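Local coordinates for protein (R)-S-adenosyl-L-methionine hydrolase (Thermus thermophilus, PDB 2CW5) that hydrolyses S-adenosyl-L-methionine to adenosine and L-methionine, working as a homotrimer without chlorinase or fluorinase activity, at residues A81-W86 with P105-L110; L95-W100 with L163-L168; V200-R205 with M250-L255. One frame throughout, in Å; residues are numbered along the deposited sequence.

Contact 1. Residues A81-W86 with P105-L110; sequences AALGRW and PRRAFL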
loop_
_atom_site.group_PDB
_atom_site.type_symbol
_atom_site.label_atom_id
_atom_site.label_comp_id
_atom_site.label_asym_id
_atom_site.label_seq_id
_atom_site.Cartn_x
_atom_site.Cartn_y
_atom_site.Cartn_z
ATOM N N ALA C 81 -10.317 18.229 16.372
ATOM C CA ALA C 81 -8.976 18.696 16.082
ATOM C C ALA C 81 -8.494 19.104 17.475
ATOM O O ALA C 81 -9.213 19.798 18.197
ATOM C CB ALA C 81 -9.015 19.894 15.166
ATOM N N ALA C 82 -7.312 18.638 17.865
ATOM C CA ALA C 82 -6.736 18.969 19.170
ATOM C C ALA C 82 -5.372 19.598 18.911
ATOM O O ALA C 82 -4.603 19.102 18.088
ATOM C CB ALA C 82 -6.595 17.715 20.019
ATOM N N LEU C 83 -5.073 20.680 19.619
ATOM C CA LEU C 83 -3.825 21.407 19.413
ATOM C C LEU C 83 -2.840 21.358 20.577
ATOM O O LEU C 83 -3.183 21.686 21.711
ATOM C CB LEU C 83 -4.141 22.871 19.102
ATOM C CG LEU C 83 -5.280 23.141 18.111
ATOM C CD1 LEU C 83 -5.660 24.618 18.167
ATOM C CD2 LEU C 83 -4.861 22.743 16.705
ATOM N N GLY C 84 -1.613 20.949 20.269
ATOM C CA GLY C 84 -0.548 20.884 21.255
ATOM C C GLY C 84 0.701 21.297 20.497
ATOM O O GLY C 84 0.615 22.169 19.627
ATOM N N ARG C 85 1.848 20.698 20.814
ATOM C CA ARG C 85 3.081 21.007 20.096
ATOM C C ARG C 85 2.858 20.536 18.662
ATOM O O ARG C 85 3.428 21.075 17.713
ATOM C CB ARG C 85 4.285 20.267 20.697
ATOM C CG ARG C 85 4.617 20.651 22.126
ATOM C CD ARG C 85 6.105 20.473 22.421
ATOM N NE ARG C 85 6.561 19.090 22.296
ATOM C CZ ARG C 85 6.288 18.124 23.169
ATOM N NH1 ARG C 85 5.553 18.375 24.245
ATOM N NH2 ARG C 85 6.757 16.900 22.967
ATOM N N TRP C 86 2.042 19.498 18.524
ATOM C CA TRP C 86 1.678 18.961 17.216
ATOM C C TRP C 86 0.166 19.133 17.149
ATOM O O TRP C 86 -0.477 19.356 18.172
ATOM C CB TRP C 86 2.043 17.478 17.101
ATOM C CG TRP C 86 3.522 17.230 17.013
ATOM C CD1 TRP C 86 4.316 17.380 15.911
ATOM C CD2 TRP C 86 4.387 16.830 18.079
ATOM N NE1 TRP C 86 5.627 17.096 16.227
ATOM C CE2 TRP C 86 5.697 16.758 17.553
ATOM C CE3 TRP C 86 4.184 16.527 19.433
ATOM C CZ2 TRP C 86 6.802 16.394 18.334
ATOM C CZ3 TRP C 86 5.282 16.165 20.210
ATOM C CH2 TRP C 86 6.576 16.103 19.656
ATOM N N PRO C 105 -2.926 17.994 24.547
ATOM C CA PRO C 105 -3.498 19.154 23.861
ATOM C C PRO C 105 -3.957 20.263 24.799
ATOM O O PRO C 105 -4.379 20.010 25.930
ATOM C CB PRO C 105 -4.648 18.549 23.057
ATOM C CG PRO C 105 -5.063 17.386 23.886
ATOM C CD PRO C 105 -3.742 16.789 24.314
ATOM N N ARG C 106 -3.859 21.495 24.315
ATOM C CA ARG C 106 -4.264 22.667 25.081
ATOM C C ARG C 106 -5.664 23.099 24.652
ATOM O O ARG C 106 -6.434 23.623 25.458
ATOM C CB ARG C 106 -3.271 23.807 24.844
ATOM C CG ARG C 106 -1.852 23.499 25.297
ATOM C CD ARG C 106 -1.699 23.638 26.806
ATOM N NE ARG C 106 -1.796 25.035 27.227
ATOM C CZ ARG C 106 -1.666 25.454 28.482
ATOM N NH1 ARG C 106 -1.433 24.583 29.457
ATOM N NH2 ARG C 106 -1.768 26.747 28.763
ATOM N N ARG C 107 -5.990 22.877 23.382
ATOM C CA ARG C 107 -7.302 23.235 22.846
ATOM C C ARG C 107 -7.839 22.165 21.902
ATOM O O ARG C 107 -7.070 21.458 21.256
ATOM C CB ARG C 107 -7.229 24.572 22.097
ATOM C CG ARG C 107 -6.972 25.772 22.991
ATOM C CD ARG C 107 -7.212 27.070 22.239
ATOM N NE ARG C 107 -6.256 27.268 21.156
ATOM C CZ ARG C 107 -6.391 28.189 20.207
ATOM N NH1 ARG C 107 -7.447 28.992 20.209
ATOM N NH2 ARG C 107 -5.474 28.306 19.256
ATOM N N ALA C 108 -9.163 22.049 21.831
ATOM C CA ALA C 108 -9.814 21.075 20.959
ATOM C C ALA C 108 -10.996 21.753 20.279
ATOM O O ALA C 108 -11.590 22.679 20.839
ATOM C CB ALA C 108 -10.290 19.877 21.766
ATOM N N PHE C 109 -11.338 21.287 19.080
ATOM C CA PHE C 109 -12.434 21.866 18.309
ATOM C C PHE C 109 -13.273 20.811 17.595
ATOM O O PHE C 109 -12.752 19.789 17.149
ATOM C CB PHE C 109 -11.873 22.824 17.255
ATOM C CG PHE C 109 -11.123 23.992 17.824
ATOM C CD1 PHE C 109 -11.767 25.200 18.064
ATOM C CD2 PHE C 109 -9.770 23.884 18.125
ATOM C CE1 PHE C 109 -11.074 26.284 18.596
ATOM C CE2 PHE C 109 -9.070 24.958 18.658
ATOM C CZ PHE C 109 -9.723 26.161 18.893
ATOM N N LEU C 110 -14.574 21.068 17.489
ATOM C CA LEU C 110 -15.477 20.165 16.784
ATOM C C LEU C 110 -15.272 20.463 15.304
ATOM O O LEU C 110 -15.159 21.624 14.921
ATOM C CB LEU C 110 -16.933 20.447 17.168
ATOM C CG LEU C 110 -17.652 19.394 18.010
ATOM C CD1 LEU C 110 -17.795 18.104 17.209
ATOM C CD2 LEU C 110 -16.878 19.153 19.296
#
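A81 and F109 form a hydrogen-bonded pair between antiparallel strands in the mixed sheet of the N-terminal domain, joined twice through their backbones: A81 N to F109 O at 3.0 Å and F109 N to A81 O at 2.7 Å. Two residues on, L83 N reaches R107 O at 2.7 Å. Here the ladder breaks step. A classic beta bulge sets R106 and R107 opposite the single residue L83, so L83 O takes R106 N at 2.7 Å and only a weak, long bond from R107 N. CA-H...O contacts from A108 to A81 O and from A82 to R107 O fill in between these bonds.

Packing differs on the two faces. A81, L83, R107 and F109 share one. With CG of L83 anti to its carbonyl carbon (chi1 -44°), CD1 meets the edge of the F109 ring at CE2, 3.5 Å away, while the R107 guanidinium lays one face against CZ of that ring. On the other face A82 CB touches P105 CB at 3.7 Å.

Backbone bonding therefore fixes the register and absorbs the extra residue at the bulge, while the side chains add an apolar layer on which an exposed arginine rests.

Contact 2. Residues L95-W100 with L163-L168; sequences LFTLAW and LARLPL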
loop_
_atom_site.group_PDB
_atom_site.type_symbol
_atom_site.label_atom_id
_atom_site.label_comp_id
_atom_site.label_asym_id
_atom_site.label_seq_id
_atom_site.Cartn_x
_atom_site.Cartn_y
_atom_site.Cartn_z
ATOM N N LEU C 95 -8.065 7.358 20.077
ATOM C CA LEU C 95 -7.003 7.026 19.135
ATOM C C LEU C 95 -5.683 7.735 19.484
ATOM O O LEU C 95 -4.601 7.149 19.382
ATOM C CB LEU C 95 -7.444 7.432 17.725
ATOM C CG LEU C 95 -6.422 7.430 16.580
ATOM C CD1 LEU C 95 -5.815 6.050 16.435
ATOM C CD2 LEU C 95 -7.109 7.843 15.286
ATOM N N PHE C 96 -5.785 8.995 19.898
ATOM C CA PHE C 96 -4.612 9.809 20.227
ATOM C C PHE C 96 -4.113 9.722 21.682
ATOM O O PHE C 96 -3.242 10.493 22.073
ATOM C CB PHE C 96 -4.909 11.280 19.903
ATOM C CG PHE C 96 -5.143 11.558 18.436
ATOM C CD1 PHE C 96 -4.102 11.474 17.521
ATOM C CD2 PHE C 96 -6.406 11.931 17.980
ATOM C CE1 PHE C 96 -4.307 11.759 16.164
ATOM C CE2 PHE C 96 -6.628 12.220 16.626
ATOM C CZ PHE C 96 -5.571 12.133 15.717
ATOM N N THR C 97 -4.653 8.792 22.469
ATOM C CA THR C 97 -4.285 8.654 23.885
ATOM C C THR C 97 -2.789 8.661 24.207
ATOM O O THR C 97 -2.323 9.443 25.046
ATOM C CB THR C 97 -4.895 7.371 24.492
ATOM O OG1 THR C 97 -6.324 7.428 24.395
ATOM C CG2 THR C 97 -4.511 7.242 25.958
ATOM N N LEU C 98 -2.038 7.784 23.554
ATOM C CA LEU C 98 -0.601 7.696 23.798
ATOM C C LEU C 98 0.144 8.923 23.280
ATOM O O LEU C 98 1.048 9.437 23.945
ATOM C CB LEU C 98 -0.059 6.403 23.180
ATOM C CG LEU C 98 -0.641 5.148 23.849
ATOM C CD1 LEU C 98 -0.105 3.899 23.172
ATOM C CD2 LEU C 98 -0.285 5.138 25.340
ATOM N N ALA C 99 -0.234 9.403 22.099
ATOM C CA ALA C 99 0.397 10.592 21.541
ATOM C C ALA C 99 0.265 11.731 22.548
ATOM O O ALA C 99 1.194 12.512 22.762
ATOM C CB ALA C 99 -0.290 10.989 20.238
ATOM N N TRP C 100 -0.910 11.812 23.163
ATOM C CA TRP C 100 -1.191 12.861 24.124
ATOM C C TRP C 100 -0.390 12.768 25.419
ATOM O O TRP C 100 -0.341 13.731 26.185
ATOM C CB TRP C 100 -2.701 12.926 24.387
ATOM C CG TRP C 100 -3.452 13.470 23.191
ATOM C CD1 TRP C 100 -2.931 14.218 22.169
ATOM C CD2 TRP C 100 -4.855 13.361 22.926
ATOM N NE1 TRP C 100 -3.919 14.580 21.293
ATOM C CE2 TRP C 100 -5.111 14.069 21.732
ATOM C CE3 TRP C 100 -5.922 12.731 23.582
ATOM C CZ2 TRP C 100 -6.390 14.169 21.176
ATOM C CZ3 TRP C 100 -7.197 12.829 23.030
ATOM C CH2 TRP C 100 -7.418 13.545 21.836
ATOM N N LEU C 163 -12.254 15.385 25.896
ATOM C CA LEU C 163 -11.697 14.454 24.912
ATOM C C LEU C 163 -11.634 13.035 25.474
ATOM O O LEU C 163 -11.359 12.835 26.654
ATOM C CB LEU C 163 -10.300 14.911 24.474
ATOM C CG LEU C 163 -10.267 16.224 23.680
ATOM C CD1 LEU C 163 -8.826 16.619 23.388
ATOM C CD2 LEU C 163 -11.046 16.059 22.377
ATOM N N ALA C 164 -11.891 12.050 24.621
ATOM C CA ALA C 164 -11.876 10.656 25.046
ATOM C C ALA C 164 -10.465 10.075 25.098
ATOM O O ALA C 164 -9.590 10.463 24.327
ATOM C CB ALA C 164 -12.745 9.826 24.115
ATOM N N ARG C 165 -10.250 9.148 26.023
ATOM C CA ARG C 165 -8.954 8.500 26.164
ATOM C C ARG C 165 -9.175 7.024 26.443
ATOM O O ARG C 165 -10.154 6.649 27.085
ATOM C CB ARG C 165 -8.149 9.128 27.315
ATOM C CG ARG C 165 -7.411 10.432 26.963
ATOM C CD ARG C 165 -6.604 10.940 28.161
ATOM N NE ARG C 165 -5.652 12.009 27.831
ATOM C CZ ARG C 165 -5.984 13.256 27.506
ATOM N NH1 ARG C 165 -7.259 13.626 27.454
ATOM N NH2 ARG C 165 -5.035 14.144 27.240
ATOM N N LEU C 166 -8.278 6.183 25.943
ATOM C CA LEU C 166 -8.390 4.752 26.184
ATOM C C LEU C 166 -7.733 4.492 27.535
ATOM O O LEU C 166 -6.882 5.271 27.969
ATOM C CB LEU C 166 -7.652 3.958 25.106
ATOM C CG LEU C 166 -8.102 4.112 23.652
ATOM C CD1 LEU C 166 -7.175 3.311 22.765
ATOM C CD2 LEU C 166 -9.539 3.641 23.489
ATOM N N PRO C 167 -8.123 3.401 28.218
ATOM C CA PRO C 167 -7.566 3.035 29.527
ATOM C C PRO C 167 -6.178 2.394 29.405
ATOM O O PRO C 167 -5.976 1.234 29.779
ATOM C CB PRO C 167 -8.611 2.063 30.076
ATOM C CG PRO C 167 -9.061 1.353 28.844
ATOM C CD PRO C 167 -9.228 2.492 27.850
ATOM N N LEU C 168 -5.224 3.157 28.879
ATOM C CA LEU C 168 -3.863 2.665 28.698
ATOM C C LEU C 168 -2.905 3.402 29.623
ATOM O O LEU C 168 -2.783 4.623 29.558
ATOM C CB LEU C 168 -3.421 2.866 27.247
ATOM C CG LEU C 168 -4.354 2.300 26.173
ATOM C CD1 LEU C 168 -3.866 2.728 24.792
ATOM C CD2 LEU C 168 -4.407 0.787 26.288
HETATM O O HOH W 1 -3.293 10.540 27.277
HETATM O O HOH W 2 -2.199 13.474 28.190
#
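T97 and L166 join two pieces of the fold: the segment around the start of the short helix 99-102, and the irregular linker, with an inverse gamma turn centred on P167, that runs from strand 157-158 of the N-terminal domain toward strand 175-181 of the C-terminal one. The link is one hydrogen bond, L166 N to T97 OG1 at 2.8 Å and nearly straight (170°). A chi1 of -60° sets OG1 anti to the carbonyl carbon, pointing it at the linker; G94 O is a second partner of the same hydroxyl. CG2, anti to the backbone N, lies 3.7 Å from L166 O. A valine here would probably leave L166 N without its acceptor and G94 O without the hydroxyl, letting the linker shift against the helix start.

R165 is extended from CG to NE, which carries its guanidinium across to W100. CE3 of the indole sits over the centre of the guanidinium face, 4.0 Å from CZ, but the two planes are 44° apart, so this is a tilted contact rather than a flat stack. Two waters fix the rotation of the group: one joins NE to T97 O, the other NH2 to W100 O.

The far end of the indole crosses L163 at about a right angle, its CH2 3.7 Å from L163 CD1, and A164 O lies at the ring edge, close to the ring plane. F96 CB covers one indole face over its centre, and Y88 meets the ring edge-to-face. Past the P167 turn, L168 packs beside L179, crossing L98 roughly perpendicularly, with L168 CD1 4.1 Å from L98 CG.

Contact 3. Residues V200-R205 with M250-L255; sequences VEVGGR and MPVRLL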
loop_
_atom_site.group_PDB
_atom_site.type_symbol
_atom_site.label_atom_id
_atom_site.label_comp_id
_atom_site.label_asym_id
_atom_site.label_seq_id
_atom_site.Cartn_x
_atom_site.Cartn_y
_atom_site.Cartn_z
ATOM N N VAL C 200 9.874 -12.111 32.579
ATOM C CA VAL C 200 8.567 -11.487 32.488
ATOM C C VAL C 200 7.543 -12.604 32.307
ATOM O O VAL C 200 7.747 -13.524 31.515
ATOM C CB VAL C 200 8.504 -10.485 31.305
ATOM C CG1 VAL C 200 8.690 -11.208 29.980
ATOM C CG2 VAL C 200 7.193 -9.739 31.331
ATOM N N GLU C 201 6.457 -12.538 33.066
ATOM C CA GLU C 201 5.425 -13.554 32.987
ATOM C C GLU C 201 4.195 -13.060 32.238
ATOM O O GLU C 201 3.609 -12.032 32.584
ATOM C CB GLU C 201 5.035 -14.012 34.393
ATOM C CG GLU C 201 3.937 -15.063 34.419
ATOM C CD GLU C 201 3.695 -15.617 35.807
ATOM O OE1 GLU C 201 4.598 -16.300 36.344
ATOM O OE2 GLU C 201 2.605 -15.369 36.363
ATOM N N VAL C 202 3.819 -13.799 31.202
ATOM C CA VAL C 202 2.653 -13.465 30.395
ATOM C C VAL C 202 2.068 -14.742 29.791
ATOM O O VAL C 202 2.804 -15.603 29.311
ATOM C CB VAL C 202 3.021 -12.476 29.260
ATOM C CG1 VAL C 202 4.087 -13.074 28.361
ATOM C CG2 VAL C 202 1.776 -12.123 28.447
ATOM N N GLY C 203 0.744 -14.864 29.836
ATOM C CA GLY C 203 0.084 -16.035 29.283
ATOM C C GLY C 203 0.452 -17.331 29.979
ATOM O O GLY C 203 0.386 -18.406 29.382
ATOM N N GLY C 204 0.838 -17.228 31.247
ATOM C CA GLY C 204 1.213 -18.406 32.007
ATOM C C GLY C 204 2.634 -18.864 31.738
ATOM O O GLY C 204 3.046 -19.917 32.218
ATOM N N ARG C 205 3.387 -18.074 30.978
ATOM C CA ARG C 205 4.767 -18.418 30.647
ATOM C C ARG C 205 5.787 -17.467 31.269
ATOM O O ARG C 205 5.486 -16.302 31.550
ATOM C CB ARG C 205 4.967 -18.407 29.130
ATOM C CG ARG C 205 4.059 -19.333 28.342
ATOM C CD ARG C 205 4.318 -19.156 26.856
ATOM N NE ARG C 205 3.426 -19.951 26.018
ATOM C CZ ARG C 205 3.428 -21.277 25.963
ATOM N NH1 ARG C 205 4.280 -21.971 26.705
ATOM N NH2 ARG C 205 2.586 -21.908 25.157
HETATM N N MSE C 250 -3.996 -8.916 28.156
HETATM C CA MSE C 250 -3.427 -9.968 28.977
HETATM C C MSE C 250 -2.398 -9.355 29.925
HETATM O O MSE C 250 -1.541 -8.578 29.506
HETATM C CB MSE C 250 -2.768 -11.005 28.075
HETATM C CG MSE C 250 -2.637 -12.382 28.661
HETATM SE SE MSE C 250 -2.126 -13.617 27.261
HETATM C CE MSE C 250 -3.864 -13.898 26.471
ATOM N N PRO C 251 -2.478 -9.686 31.220
ATOM C CA PRO C 251 -1.502 -9.108 32.145
ATOM C C PRO C 251 -0.066 -9.578 31.922
ATOM O O PRO C 251 0.186 -10.708 31.488
ATOM C CB PRO C 251 -2.050 -9.490 33.522
ATOM C CG PRO C 251 -2.827 -10.743 33.253
ATOM C CD PRO C 251 -3.516 -10.441 31.945
ATOM N N VAL C 252 0.863 -8.672 32.203
ATOM C CA VAL C 252 2.292 -8.921 32.071
ATOM C C VAL C 252 2.881 -8.536 33.420
ATOM O O VAL C 252 2.623 -7.443 33.925
ATOM C CB VAL C 252 2.902 -8.045 30.959
ATOM C CG1 VAL C 252 4.399 -8.286 30.865
ATOM C CG2 VAL C 252 2.233 -8.365 29.624
ATOM N N ARG C 253 3.664 -9.433 34.006
ATOM C CA ARG C 253 4.244 -9.179 35.318
ATOM C C ARG C 253 5.746 -9.440 35.394
ATOM O O ARG C 253 6.218 -10.517 35.036
ATOM C CB ARG C 253 3.499 -10.035 36.350
ATOM C CG ARG C 253 4.169 -10.197 37.702
ATOM C CD ARG C 253 3.239 -10.955 38.644
ATOM N NE ARG C 253 2.606 -12.082 37.960
ATOM C CZ ARG C 253 1.585 -12.785 38.444
ATOM N NH1 ARG C 253 1.065 -12.486 39.629
ATOM N NH2 ARG C 253 1.073 -13.782 37.733
ATOM N N LEU C 254 6.495 -8.443 35.857
ATOM C CA LEU C 254 7.937 -8.593 36.000
ATOM C C LEU C 254 8.216 -9.421 37.248
ATOM O O LEU C 254 7.795 -9.068 38.348
ATOM C CB LEU C 254 8.612 -7.224 36.113
ATOM C CG LEU C 254 8.653 -6.410 34.815
ATOM C CD1 LEU C 254 9.241 -5.033 35.088
ATOM C CD2 LEU C 254 9.482 -7.152 33.772
ATOM N N LEU C 255 8.920 -10.532 37.064
ATOM C CA LEU C 255 9.246 -11.421 38.169
ATOM C C LEU C 255 10.515 -10.957 38.874
ATOM O O LEU C 255 11.503 -11.722 38.872
ATOM C CB LEU C 255 9.426 -12.850 37.649
ATOM C CG LEU C 255 8.223 -13.436 36.906
ATOM C CD1 LEU C 255 8.629 -14.723 36.211
ATOM C CD2 LEU C 255 7.080 -13.675 37.881
ATOM O OXT LEU C 255 10.507 -9.830 39.414
HETATM O O HOH W 3 -1.036 -13.094 31.187
#
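E201 and R253 are paired three times over, twice through the backbone and once through their side chains, in the antiparallel sheet of the C-terminal domain. They form a hydrogen-bonded pair: E201 N gives a nearly straight bond to R253 O at 2.8 Å, and R253 N returns one to E201 O at 3.0 Å. The side chains rise from the same face and run side by side. E201 is extended, with CG anti to the backbone N (chi1 179°), whereas R253 bends at chi3 (43°), and this brings NH2 to E201 OE2 at 2.6 Å. The carboxylate approaches the guanidinium at its edge, with the two planes 84° apart. That makes a salt bridge with one close oxygen and a weak, bent hydrogen bond, not a two-pronged one.

Beyond the ladder, V202 to R205 form a type I' turn that carries the chain into strand 205-208. G203 and G204 occupy its positive-phi positions. A water accepts from G203 N and donates to P251 O, linking the turn to the start of strand 251-254.

The opposite face carries V200, V202, V252 and L254. V202 CG2 lies alongside V252 CG2 at 4.0 Å, and V178 of the adjoining strand 175-181 touches both valines. On the salt-bridge face, L255 crosses E201 obliquely, its side-chain carbons near E201 CB and its CD2 nearest OE1. Near the turn, with CG anti to the backbone N, the selenomethionine at M250 extends SE to 3.8 Å from G203 CA.

In the fold
From the N terminus, strand 79-83 leads into contact 1, which closes the short loop 87-104 by laying strand 107-110 beside it. That loop contains 95-100, the first half of contact 2, whose partner 163-168 follows 62 residues later, after strand 157-158; contacts 1 and 2 therefore cross along the chain. They also touch: W100 packs on A82 and P105, and L163 on P105 and A108, so strands 79-83 and 107-110, the short helix and the linker pack together. Contact 3 follows in series in the other domain, closing a loop of 44 residues that holds the rest of strand 205-208, strands 221-225 and 231-235 and helix 240-243. Its centre lies about 24 Å from that of contact 2.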